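Local coordinates for melanin biosynthesis protein TyrA, putative (Shewanella oneidensis, PDB 2IIZ), which binds heme b and, as a member of the dye-decolorizing (DyP-type) peroxidase family, probably works as a peroxidase, at residues F150-E155 / I241-M246; Q184-N189 / L256-T261; G178-V183 / S298-S303. One frame throughout, in Å; residues are numbered along the deposited sequence.

Contact 1 (F150-E155 / I241-M246). With HEM (protoporphyrin IX containing Fe), chain C.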
loop_
_atom_site.group_PDB
_atom_site.type_symbol
_atom_site.label_atom_id
_atom_site.label_comp_id
_atom_site.label_asym_id
_atom_site.label_seq_id
_atom_site.Cartn_x
_atom_site.Cartn_y
_atom_site.Cartn_z
ATOM N N PHE A 150 14.284 -8.248 12.766
ATOM C CA PHE A 150 15.728 -8.379 12.490
ATOM C C PHE A 150 16.128 -7.623 11.233
ATOM O O PHE A 150 15.376 -7.614 10.256
ATOM C CB PHE A 150 16.093 -9.854 12.275
ATOM C CG PHE A 150 16.124 -10.657 13.545
ATOM C CD1 PHE A 150 14.940 -11.037 14.166
ATOM C CD2 PHE A 150 17.339 -11.033 14.123
ATOM C CE1 PHE A 150 14.958 -11.766 15.333
ATOM C CE2 PHE A 150 17.357 -11.769 15.304
ATOM C CZ PHE A 150 16.173 -12.138 15.903
ATOM N N VAL A 151 17.309 -7.003 11.252
ATOM C CA VAL A 151 17.803 -6.201 10.138
ATOM C C VAL A 151 18.105 -7.100 8.962
ATOM O O VAL A 151 18.845 -8.053 9.108
ATOM C CB VAL A 151 19.102 -5.422 10.526
ATOM C CG1 VAL A 151 19.727 -4.679 9.324
ATOM C CG2 VAL A 151 18.835 -4.426 11.653
ATOM N N ASP A 152 17.530 -6.798 7.799
ATOM C CA ASP A 152 17.768 -7.572 6.569
ATOM C C ASP A 152 18.619 -6.712 5.641
ATOM O O ASP A 152 18.271 -5.539 5.411
ATOM C CB ASP A 152 16.437 -7.905 5.889
ATOM C CG ASP A 152 16.582 -8.887 4.707
ATOM O OD1 ASP A 152 17.471 -9.774 4.714
ATOM O OD2 ASP A 152 15.784 -8.766 3.757
ATOM N N GLY A 153 19.718 -7.284 5.125
ATOM C CA GLY A 153 20.596 -6.613 4.133
ATOM C C GLY A 153 22.100 -6.594 4.436
ATOM O O GLY A 153 22.941 -6.352 3.556
ATOM N N THR A 154 22.437 -6.848 5.693
ATOM C CA THR A 154 23.735 -6.509 6.238
ATOM C C THR A 154 24.923 -7.049 5.423
ATOM O O THR A 154 25.858 -6.308 5.146
ATOM C CB THR A 154 23.798 -6.997 7.685
ATOM O OG1 THR A 154 22.750 -6.357 8.427
ATOM C CG2 THR A 154 25.159 -6.695 8.312
ATOM N N GLU A 155 24.881 -8.328 5.043
ATOM C CA GLU A 155 26.019 -8.973 4.362
ATOM C C GLU A 155 25.890 -8.989 2.837
ATOM O O GLU A 155 26.612 -9.723 2.156
ATOM C CB GLU A 155 26.205 -10.392 4.886
ATOM C CG GLU A 155 26.771 -10.442 6.303
ATOM C CD GLU A 155 28.219 -9.978 6.374
ATOM O OE1 GLU A 155 29.070 -10.576 5.675
ATOM O OE2 GLU A 155 28.496 -9.016 7.131
ATOM N N ILE A 241 24.916 -13.661 -3.555
ATOM C CA ILE A 241 23.868 -13.048 -4.350
ATOM C C ILE A 241 23.645 -11.617 -3.860
ATOM O O ILE A 241 24.063 -11.252 -2.743
ATOM C CB ILE A 241 22.529 -13.810 -4.271
ATOM C CG1 ILE A 241 22.091 -14.005 -2.821
ATOM C CG2 ILE A 241 22.627 -15.158 -4.969
ATOM C CD1 ILE A 241 20.588 -14.034 -2.664
ATOM N N LEU A 242 22.992 -10.807 -4.684
ATOM C CA LEU A 242 22.605 -9.478 -4.256
ATOM C C LEU A 242 21.106 -9.460 -4.086
ATOM O O LEU A 242 20.351 -9.494 -5.041
ATOM C CB LEU A 242 23.059 -8.398 -5.245
ATOM C CG LEU A 242 22.573 -6.988 -4.884
ATOM C CD1 LEU A 242 23.402 -6.377 -3.754
ATOM C CD2 LEU A 242 22.564 -6.104 -6.098
ATOM N N ARG A 243 20.672 -9.401 -2.846
ATOM C CA ARG A 243 19.249 -9.396 -2.566
ATOM C C ARG A 243 18.714 -7.997 -2.605
ATOM O O ARG A 243 19.405 -7.050 -2.232
ATOM C CB ARG A 243 18.982 -9.946 -1.185
ATOM C CG ARG A 243 19.229 -11.410 -1.044
ATOM C CD ARG A 243 19.348 -11.734 0.428
ATOM N NE ARG A 243 20.637 -11.272 0.957
ATOM C CZ ARG A 243 20.861 -10.864 2.201
ATOM N NH1 ARG A 243 19.879 -10.830 3.105
ATOM N NH2 ARG A 243 22.082 -10.482 2.536
ATOM N N GLN A 244 17.471 -7.884 -3.050
ATOM C CA GLN A 244 16.791 -6.617 -3.144
ATOM C C GLN A 244 15.435 -6.705 -2.468
ATOM O O GLN A 244 14.529 -5.995 -2.874
ATOM C CB GLN A 244 16.589 -6.266 -4.619
ATOM C CG GLN A 244 17.864 -5.880 -5.378
ATOM C CD GLN A 244 18.396 -4.498 -5.038
ATOM O OE1 GLN A 244 17.876 -3.814 -4.159
ATOM N NE2 GLN A 244 19.453 -4.079 -5.740
ATOM N N SER A 245 15.303 -7.570 -1.454
ATOM C CA SER A 245 13.993 -7.878 -0.860
ATOM C C SER A 245 13.476 -6.752 -0.003
ATOM O O SER A 245 14.257 -5.938 0.483
ATOM C CB SER A 245 14.077 -9.092 0.044
ATOM O OG SER A 245 14.921 -10.060 -0.492
HETATM N N MSE A 246 12.162 -6.718 0.191
HETATM C CA MSE A 246 11.523 -5.743 1.074
HETATM C C MSE A 246 10.310 -6.346 1.767
HETATM O O MSE A 246 9.711 -7.263 1.229
HETATM C CB MSE A 246 11.087 -4.551 0.263
HETATM C CG MSE A 246 12.265 -3.885 -0.413
HETATM SE SE MSE A 246 11.964 -2.173 -1.112
HETATM C CE MSE A 246 11.367 -1.257 0.498
HETATM C CHA HEM C . 20.866 -13.172 5.489
HETATM C CHB HEM C . 16.172 -12.746 6.487
HETATM C CHC HEM C . 15.060 -15.591 2.807
HETATM C CHD HEM C . 19.661 -15.587 1.456
HETATM C C1A HEM C . 19.688 -12.834 6.103
HETATM C C2A HEM C . 19.571 -12.061 7.321
HETATM C C3A HEM C . 18.256 -11.953 7.583
HETATM C C4A HEM C . 17.531 -12.640 6.548
HETATM C CMA HEM C . 17.591 -11.232 8.767
HETATM C CAA HEM C . 20.756 -11.487 8.136
HETATM C CBA HEM C . 21.129 -10.061 7.683
HETATM C CGA HEM C . 21.926 -10.086 6.398
HETATM O O1A HEM C . 21.377 -9.717 5.318
HETATM O O2A HEM C . 23.127 -10.472 6.436
HETATM C C1B HEM C . 15.477 -13.492 5.588
HETATM C C2B HEM C . 14.040 -13.660 5.593
HETATM C C3B HEM C . 13.731 -14.456 4.562
HETATM C C4B HEM C . 14.964 -14.797 3.895
HETATM C CMB HEM C . 13.110 -13.001 6.638
HETATM C CAB HEM C . 12.362 -14.969 4.089
HETATM C CBB HEM C . 11.400 -15.247 4.958
HETATM C C1C HEM C . 16.219 -15.849 2.146
HETATM C C2C HEM C . 16.319 -16.712 0.999
HETATM C C3C HEM C . 17.598 -16.719 0.614
HETATM C C4C HEM C . 18.325 -15.848 1.518
HETATM C CMC HEM C . 15.111 -17.453 0.402
HETATM C CAC HEM C . 18.250 -17.479 -0.557
HETATM C CBC HEM C . 17.596 -18.305 -1.385
HETATM C C1D HEM C . 20.407 -14.923 2.390
HETATM C C2D HEM C . 21.819 -14.673 2.273
HETATM C C3D HEM C . 22.197 -13.919 3.534
HETATM C C4D HEM C . 20.971 -13.794 4.278
HETATM C CMD HEM C . 22.742 -15.097 1.111
HETATM C CAD HEM C . 23.581 -13.396 3.954
HETATM C CBD HEM C . 24.203 -14.430 4.878
HETATM C CGD HEM C . 25.673 -14.176 5.119
HETATM O O1D HEM C . 26.020 -13.715 6.250
HETATM O O2D HEM C . 26.477 -14.436 4.186
HETATM N NA HEM C . 18.427 -13.177 5.651
HETATM N NB HEM C . 16.019 -14.197 4.535
HETATM N NC HEM C . 17.454 -15.325 2.448
HETATM N ND HEM C . 19.940 -14.394 3.578
HETATM FE FE HEM C . 17.960 -14.430 4.186
HETATM O O HOH W 1 14.756 -6.239 3.263
HETATM O O HOH W 2 16.335 -11.193 2.090
#
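Asp152 OD1 forms a salt bridge with Arg243 NH1 (3.1 Å), although the carboxylate and guanidinium planes are turned 55° apart, so the two groups meet through one oxygen and one nitrogen. The other carboxylate oxygen is reached through solvent. Water 1 donates to Asp152 OD2 (2.8 Å) and also to Ser245 O, while water 2 donates to Asp152 OD2 at 3.0 Å and bonds to Ser245 OG, whose hydroxyl also bonds Ile259 N. Asp152 CG stands anti to the backbone N (chi1 -172°), which turns the carboxylate toward Ser245 and brings OD1 over the face of the heme, near C4A. Gly153 has a backbone conformation (phi 129°) in which a side chain would be jammed against the carbonyl of Asp152. Its N donates to propionate oxygen O1A of the heme at 3.0 Å. Arg243 grips that same oxygen from the second segment, with NH1 at 2.9 Å from O1A and NH2 at 3.0 Å from O1A, so three N-H groups converge on one acceptor. The arginine chain bends at chi3, and heme C3D lies 3.5 Å above the guanidinium plane, over its centre. Beyond Thr154, whose OG1 bonds Asn212, Glu155 N takes the second propionate oxygen, O2A (3.1 Å). Both oxygens of this propionate are therefore held, which fixes its rotation, and the arginine probably helps offset the propionate charge. The segment carries the Phe-Val-Asp-Gly part of the GXXDG motif of DyP-type peroxidases, and the aspartate–arginine pair beside the heme is consistent with the distal side of that family's active site.

Contact 2 (Q184-N189 / L256-T261). With HEM (protoporphyrin IX containing Fe), chain C.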
loop_
_atom_site.group_PDB
_atom_site.type_symbol
_atom_site.label_atom_id
_atom_site.label_comp_id
_atom_site.label_asym_id
_atom_site.label_seq_id
_atom_site.Cartn_x
_atom_site.Cartn_y
_atom_site.Cartn_z
ATOM N N GLN A 184 10.439 -14.815 -4.510
ATOM C CA GLN A 184 9.605 -15.644 -3.648
ATOM C C GLN A 184 8.787 -14.715 -2.780
ATOM O O GLN A 184 9.350 -13.915 -2.047
ATOM C CB GLN A 184 10.454 -16.538 -2.740
ATOM C CG GLN A 184 11.283 -17.599 -3.450
ATOM C CD GLN A 184 11.757 -18.684 -2.481
ATOM O OE1 GLN A 184 12.783 -18.527 -1.811
ATOM N NE2 GLN A 184 11.001 -19.784 -2.397
ATOM N N LYS A 185 7.468 -14.816 -2.863
ATOM C CA LYS A 185 6.600 -14.082 -1.950
ATOM C C LYS A 185 6.440 -14.918 -0.685
ATOM O O LYS A 185 5.732 -15.935 -0.702
ATOM C CB LYS A 185 5.216 -13.821 -2.562
ATOM C CG LYS A 185 4.335 -12.899 -1.677
ATOM C CD LYS A 185 3.012 -12.540 -2.331
ATOM C CE LYS A 185 1.964 -13.625 -2.142
ATOM N NZ LYS A 185 0.625 -13.198 -2.652
ATOM N N TYR A 186 7.106 -14.479 0.394
ATOM C CA TYR A 186 7.061 -15.140 1.702
ATOM C C TYR A 186 5.992 -14.515 2.609
ATOM O O TYR A 186 6.056 -13.327 2.952
ATOM C CB TYR A 186 8.424 -15.084 2.400
ATOM C CG TYR A 186 9.466 -16.092 1.920
ATOM C CD1 TYR A 186 9.544 -17.346 2.476
ATOM C CD2 TYR A 186 10.367 -15.777 0.926
ATOM C CE1 TYR A 186 10.503 -18.285 2.049
ATOM C CE2 TYR A 186 11.335 -16.703 0.481
ATOM C CZ TYR A 186 11.393 -17.954 1.053
ATOM O OH TYR A 186 12.330 -18.877 0.637
ATOM N N ALA A 187 5.012 -15.334 2.987
ATOM C CA ALA A 187 3.973 -14.958 3.936
ATOM C C ALA A 187 4.419 -15.433 5.330
ATOM O O ALA A 187 4.490 -16.633 5.593
ATOM C CB ALA A 187 2.648 -15.600 3.549
ATOM N N HIS A 188 4.722 -14.484 6.212
ATOM C CA HIS A 188 5.210 -14.804 7.542
ATOM C C HIS A 188 4.007 -15.155 8.410
ATOM O O HIS A 188 2.915 -14.604 8.218
ATOM C CB HIS A 188 5.933 -13.596 8.174
ATOM C CG HIS A 188 7.224 -13.224 7.516
ATOM N ND1 HIS A 188 7.773 -13.943 6.477
ATOM C CD2 HIS A 188 8.085 -12.207 7.768
ATOM C CE1 HIS A 188 8.913 -13.376 6.107
ATOM N NE2 HIS A 188 9.127 -12.324 6.878
ATOM N N ASN A 189 4.220 -16.070 9.354
ATOM C CA ASN A 189 3.299 -16.311 10.461
ATOM C C ASN A 189 3.790 -15.509 11.670
ATOM O O ASN A 189 4.529 -16.007 12.529
ATOM C CB ASN A 189 3.239 -17.813 10.766
ATOM C CG ASN A 189 2.139 -18.179 11.749
ATOM O OD1 ASN A 189 1.474 -17.310 12.328
ATOM N ND2 ASN A 189 1.940 -19.484 11.942
ATOM N N LEU A 256 7.850 -11.077 3.493
ATOM C CA LEU A 256 8.978 -10.602 2.733
ATOM C C LEU A 256 8.798 -10.915 1.260
ATOM O O LEU A 256 8.459 -12.047 0.876
ATOM C CB LEU A 256 10.285 -11.286 3.193
ATOM C CG LEU A 256 11.563 -10.664 2.627
ATOM C CD1 LEU A 256 11.783 -9.337 3.281
ATOM C CD2 LEU A 256 12.806 -11.530 2.796
HETATM N N MSE A 257 9.038 -9.907 0.428
HETATM C CA MSE A 257 9.111 -10.127 -0.992
HETATM C C MSE A 257 10.558 -10.381 -1.274
HETATM O O MSE A 257 11.350 -9.442 -1.489
HETATM C CB MSE A 257 8.624 -8.936 -1.775
HETATM C CG MSE A 257 8.551 -9.186 -3.295
HETATM SE SE MSE A 257 7.295 -10.534 -3.845
HETATM C CE MSE A 257 5.715 -9.733 -3.238
ATOM N N PHE A 258 10.906 -11.659 -1.264
ATOM C CA PHE A 258 12.268 -12.033 -1.501
ATOM C C PHE A 258 12.655 -11.951 -2.958
ATOM O O PHE A 258 12.013 -12.563 -3.824
ATOM C CB PHE A 258 12.582 -13.434 -1.017
ATOM C CG PHE A 258 14.004 -13.777 -1.210
ATOM C CD1 PHE A 258 14.930 -13.462 -0.237
ATOM C CD2 PHE A 258 14.425 -14.397 -2.378
ATOM C CE1 PHE A 258 16.270 -13.771 -0.400
ATOM C CE2 PHE A 258 15.766 -14.718 -2.564
ATOM C CZ PHE A 258 16.700 -14.404 -1.570
ATOM N N ILE A 259 13.724 -11.201 -3.217
ATOM C CA ILE A 259 14.244 -11.030 -4.556
ATOM C C ILE A 259 15.739 -11.290 -4.564
ATOM O O ILE A 259 16.471 -10.634 -3.845
ATOM C CB ILE A 259 13.957 -9.615 -5.074
ATOM C CG1 ILE A 259 12.440 -9.311 -4.933
ATOM C CG2 ILE A 259 14.456 -9.475 -6.512
ATOM C CD1 ILE A 259 11.987 -8.029 -5.553
ATOM N N SER A 260 16.181 -12.253 -5.375
ATOM C CA SER A 260 17.603 -12.493 -5.599
ATOM C C SER A 260 18.031 -12.010 -6.984
ATOM O O SER A 260 17.304 -12.184 -7.955
ATOM C CB SER A 260 17.921 -13.967 -5.482
ATOM O OG SER A 260 19.252 -14.247 -5.923
ATOM N N THR A 261 19.222 -11.409 -7.058
ATOM C CA THR A 261 19.799 -10.929 -8.312
ATOM C C THR A 261 21.228 -11.429 -8.384
ATOM O O THR A 261 21.971 -11.304 -7.417
ATOM C CB THR A 261 19.802 -9.398 -8.391
ATOM O OG1 THR A 261 20.765 -8.858 -7.474
ATOM C CG2 THR A 261 18.423 -8.820 -8.069
HETATM C CHA HEM C . 20.866 -13.172 5.489
HETATM C CHB HEM C . 16.172 -12.746 6.487
HETATM C CHC HEM C . 15.060 -15.591 2.807
HETATM C CHD HEM C . 19.661 -15.587 1.456
HETATM C C1A HEM C . 19.688 -12.834 6.103
HETATM C C2A HEM C . 19.571 -12.061 7.321
HETATM C C3A HEM C . 18.256 -11.953 7.583
HETATM C C4A HEM C . 17.531 -12.640 6.548
HETATM C CMA HEM C . 17.591 -11.232 8.767
HETATM C CAA HEM C . 20.756 -11.487 8.136
HETATM C CBA HEM C . 21.129 -10.061 7.683
HETATM C CGA HEM C . 21.926 -10.086 6.398
HETATM O O1A HEM C . 21.377 -9.717 5.318
HETATM O O2A HEM C . 23.127 -10.472 6.436
HETATM C C1B HEM C . 15.477 -13.492 5.588
HETATM C C2B HEM C . 14.040 -13.660 5.593
HETATM C C3B HEM C . 13.731 -14.456 4.562
HETATM C C4B HEM C . 14.964 -14.797 3.895
HETATM C CMB HEM C . 13.110 -13.001 6.638
HETATM C CAB HEM C . 12.362 -14.969 4.089
HETATM C CBB HEM C . 11.400 -15.247 4.958
HETATM C C1C HEM C . 16.219 -15.849 2.146
HETATM C C2C HEM C . 16.319 -16.712 0.999
HETATM C C3C HEM C . 17.598 -16.719 0.614
HETATM C C4C HEM C . 18.325 -15.848 1.518
HETATM C CMC HEM C . 15.111 -17.453 0.402
HETATM C CAC HEM C . 18.250 -17.479 -0.557
HETATM C CBC HEM C . 17.596 -18.305 -1.385
HETATM C C1D HEM C . 20.407 -14.923 2.390
HETATM C C2D HEM C . 21.819 -14.673 2.273
HETATM C C3D HEM C . 22.197 -13.919 3.534
HETATM C C4D HEM C . 20.971 -13.794 4.278
HETATM C CMD HEM C . 22.742 -15.097 1.111
HETATM C CAD HEM C . 23.581 -13.396 3.954
HETATM C CBD HEM C . 24.203 -14.430 4.878
HETATM C CGD HEM C . 25.673 -14.176 5.119
HETATM O O1D HEM C . 26.020 -13.715 6.250
HETATM O O2D HEM C . 26.477 -14.436 4.186
HETATM N NA HEM C . 18.427 -13.177 5.651
HETATM N NB HEM C . 16.019 -14.197 4.535
HETATM N NC HEM C . 17.454 -15.325 2.448
HETATM N ND HEM C . 19.940 -14.394 3.578
HETATM FE FE HEM C . 17.960 -14.430 4.186
#
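Phe258 CB abuts the edge of the Tyr186 ring, 3.8 Å from CD2, and the two side chains run side by side toward the heme. One face of Phe258 covers pyrrole C, with heme C2C 3.2 Å above the ring plane. Its CG, anti to the backbone N (chi1 -177°), sets the ring on the same porphyrin face that Arg243 covers. Tyr186 turns a face to vinyl carbon CAB, offset toward the rim, and Leu256 O sits at its edge. His188 lays one face over Leu256 N, while its ND1 bonds Thr291 and its NE2 bonds Asp146. Tyr186 OH donates to Gln184 OE1 from above the carbonyl plane; the modelled 2.5 Å is doubtfully short. With the Tyr186 ring cut back to an alanine, a gap is likely to open beside the vinyl group, leaving its packing to His188 and Leu256. The backbones pair, Gln184 with Phe258 and Tyr186 with Leu256 (Tyr186 N to Leu256 O, 2.8 Å), each exchanging two bonds. On the reverse face Lys185 CG rests on CE of Met257 (a selenomethionine), and Lys185 NZ pairs with Glu253. Strand 179-188 is flanked by 254-262 and 291-301, with Phe268 of helix 266-276 against Gln184 and Phe258.

Contact 3 (G178-V183 / S298-S303)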
loop_
_atom_site.group_PDB
_atom_site.type_symbol
_atom_site.label_atom_id
_atom_site.label_comp_id
_atom_site.label_asym_id
_atom_site.label_seq_id
_atom_site.Cartn_x
_atom_site.Cartn_y
_atom_site.Cartn_z
ATOM N N GLY A 178 23.149 -8.071 -17.894
ATOM C CA GLY A 178 21.897 -8.661 -17.423
ATOM C C GLY A 178 22.086 -9.405 -16.124
ATOM O O GLY A 178 23.208 -9.732 -15.758
ATOM N N SER A 179 20.981 -9.672 -15.426
ATOM C CA SER A 179 21.011 -10.412 -14.153
ATOM C C SER A 179 19.965 -11.553 -14.094
ATOM O O SER A 179 18.889 -11.470 -14.699
ATOM C CB SER A 179 20.801 -9.416 -12.998
ATOM O OG SER A 179 20.956 -10.018 -11.734
ATOM N N TYR A 180 20.285 -12.617 -13.364
ATOM C CA TYR A 180 19.317 -13.698 -13.134
ATOM C C TYR A 180 18.517 -13.399 -11.874
ATOM O O TYR A 180 19.082 -13.210 -10.786
ATOM C CB TYR A 180 19.999 -15.063 -13.038
ATOM C CG TYR A 180 20.584 -15.566 -14.351
ATOM C CD1 TYR A 180 19.792 -16.213 -15.292
ATOM C CD2 TYR A 180 21.933 -15.395 -14.647
ATOM C CE1 TYR A 180 20.339 -16.679 -16.508
ATOM C CE2 TYR A 180 22.479 -15.850 -15.841
ATOM C CZ TYR A 180 21.686 -16.490 -16.773
ATOM O OH TYR A 180 22.254 -16.941 -17.962
ATOM N N ILE A 181 17.199 -13.358 -12.019
ATOM C CA ILE A 181 16.339 -12.899 -10.942
ATOM C C ILE A 181 15.388 -13.991 -10.464
ATOM O O ILE A 181 14.809 -14.701 -11.260
ATOM C CB ILE A 181 15.589 -11.628 -11.396
ATOM C CG1 ILE A 181 16.648 -10.571 -11.757
ATOM C CG2 ILE A 181 14.613 -11.132 -10.318
ATOM C CD1 ILE A 181 16.132 -9.206 -11.980
ATOM N N HIS A 182 15.239 -14.122 -9.150
ATOM C CA HIS A 182 14.291 -15.068 -8.575
ATOM C C HIS A 182 13.483 -14.346 -7.506
ATOM O O HIS A 182 14.029 -13.565 -6.714
ATOM C CB HIS A 182 15.000 -16.255 -7.950
ATOM C CG HIS A 182 15.713 -17.128 -8.940
ATOM N ND1 HIS A 182 17.051 -16.984 -9.228
ATOM C CD2 HIS A 182 15.272 -18.152 -9.709
ATOM C CE1 HIS A 182 17.407 -17.883 -10.133
ATOM N NE2 HIS A 182 16.345 -18.605 -10.442
ATOM N N VAL A 183 12.184 -14.615 -7.487
ATOM C CA VAL A 183 11.276 -13.916 -6.609
ATOM C C VAL A 183 10.466 -14.964 -5.835
ATOM O O VAL A 183 9.892 -15.897 -6.432
ATOM C CB VAL A 183 10.375 -13.000 -7.442
ATOM C CG1 VAL A 183 9.452 -12.184 -6.567
ATOM C CG2 VAL A 183 11.231 -12.090 -8.328
ATOM N N SER A 298 11.303 -17.531 -11.815
ATOM C CA SER A 298 12.600 -17.231 -12.421
ATOM C C SER A 298 12.427 -16.227 -13.566
ATOM O O SER A 298 11.504 -16.369 -14.383
ATOM C CB SER A 298 13.264 -18.511 -12.951
ATOM O OG SER A 298 14.646 -18.304 -13.217
ATOM N N PHE A 299 13.310 -15.221 -13.614
ATOM C CA PHE A 299 13.310 -14.198 -14.667
ATOM C C PHE A 299 14.742 -13.917 -15.133
ATOM O O PHE A 299 15.719 -14.302 -14.482
ATOM C CB PHE A 299 12.746 -12.853 -14.181
ATOM C CG PHE A 299 11.392 -12.915 -13.531
ATOM C CD1 PHE A 299 10.232 -12.849 -14.292
ATOM C CD2 PHE A 299 11.275 -13.016 -12.154
ATOM C CE1 PHE A 299 8.975 -12.897 -13.688
ATOM C CE2 PHE A 299 10.025 -13.060 -11.539
ATOM C CZ PHE A 299 8.870 -13.000 -12.310
ATOM N N PHE A 300 14.856 -13.235 -16.267
ATOM C CA PHE A 300 16.113 -12.586 -16.668
ATOM C C PHE A 300 15.784 -11.129 -16.951
ATOM O O PHE A 300 14.844 -10.824 -17.681
ATOM C CB PHE A 300 16.758 -13.250 -17.898
ATOM C CG PHE A 300 18.215 -12.857 -18.127
ATOM C CD1 PHE A 300 19.237 -13.445 -17.394
ATOM C CD2 PHE A 300 18.555 -11.907 -19.073
ATOM C CE1 PHE A 300 20.563 -13.088 -17.602
ATOM C CE2 PHE A 300 19.876 -11.544 -19.282
ATOM C CZ PHE A 300 20.880 -12.136 -18.549
ATOM N N ALA A 301 16.575 -10.245 -16.349
ATOM C CA ALA A 301 16.499 -8.815 -16.566
ATOM C C ALA A 301 17.679 -8.435 -17.453
ATOM O O ALA A 301 18.812 -8.327 -16.976
ATOM C CB ALA A 301 16.578 -8.075 -15.247
ATOM N N PRO A 302 17.431 -8.237 -18.752
ATOM C CA PRO A 302 18.595 -7.911 -19.581
ATOM C C PRO A 302 19.099 -6.476 -19.383
ATOM O O PRO A 302 18.528 -5.685 -18.619
ATOM C CB PRO A 302 18.083 -8.117 -21.016
ATOM C CG PRO A 302 16.685 -8.684 -20.896
ATOM C CD PRO A 302 16.192 -8.285 -19.548
ATOM N N SER A 303 20.182 -6.174 -20.078
ATOM C CA SER A 303 20.676 -4.822 -20.220
ATOM C C SER A 303 19.664 -4.074 -21.036
ATOM O O SER A 303 18.842 -4.669 -21.746
ATOM C CB SER A 303 22.036 -4.800 -20.945
ATOM O OG SER A 303 21.916 -5.177 -22.305
#
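Ser179 O is approached by three groups of the partner strand. Ala301 N donates to it in the carbonyl plane at 3.1 Å and nearly straight, Phe300 CA makes a CA-H...O contact, and the Phe300 ring lays a face over it. Ser179 N returns the bond to Ala301 O. One pair further, Ile181 and Phe299 exchange the same two bonds; Phe299 N reaches Ile181 O at 2.8 Å, whereas Ile181 N approaches Phe299 O from above its carbonyl plane. With the strand directions 146° apart, this is a twisted antiparallel pairing, part of the ferredoxin-like (dimeric alpha/beta barrel type) sheet of a DyP-type peroxidase.

Phe300 CG is anti to the backbone N (chi1 -165°), which swings the ring back over Ser179 so that its edge points into the face of Tyr180. This T-shaped stack has centroids 4.8 Å apart and planes at 69°, with Phe300 CE1 over the centre of the tyrosine ring. Phe300 CZ also comes to 3.8 Å from Gly178 CA, where a CB would clash with Phe300 CE2. On the other face of the sheet Ile181 CD1 presses on Ala301 CB (3.5 Å, tight), and Val183 CG2 touches the edge of the Phe299 ring at CE2 (3.6 Å).

Tyr180 OH bonds Met82 N, Ser298 OG bonds Lys84 O, and the His182 ring stacks with Phe268 of helix 266-276. Strand 291-301 has 61-67 on its other side, where Phe63 meets Ile181 and Ala301, and strand 179-188 has 254-262; Ser303 then caps helix 304-308.

In the fold
From the N terminus, segment 150-155 comes first, in the loop after strand 130-139, and waits for strand 238-249 to close contact 1. In between the chain runs up strand 179-188, which opens contact 3 with its first half and contact 2 with its second. Contact 1 therefore crosses both. Strand 254-262 closes contact 2, and strand 291-301 closes contact 3 last, so contact 2 lies wholly within contact 3's span. Contacts 1 and 2 adjoin through Met246 O and Met257 N and share the heme; contacts 2 and 3 adjoin through Ser260 N and His182 O. Contacts 1 and 3, centres about 17 Å apart, do not touch, but one antiparallel sheet links them.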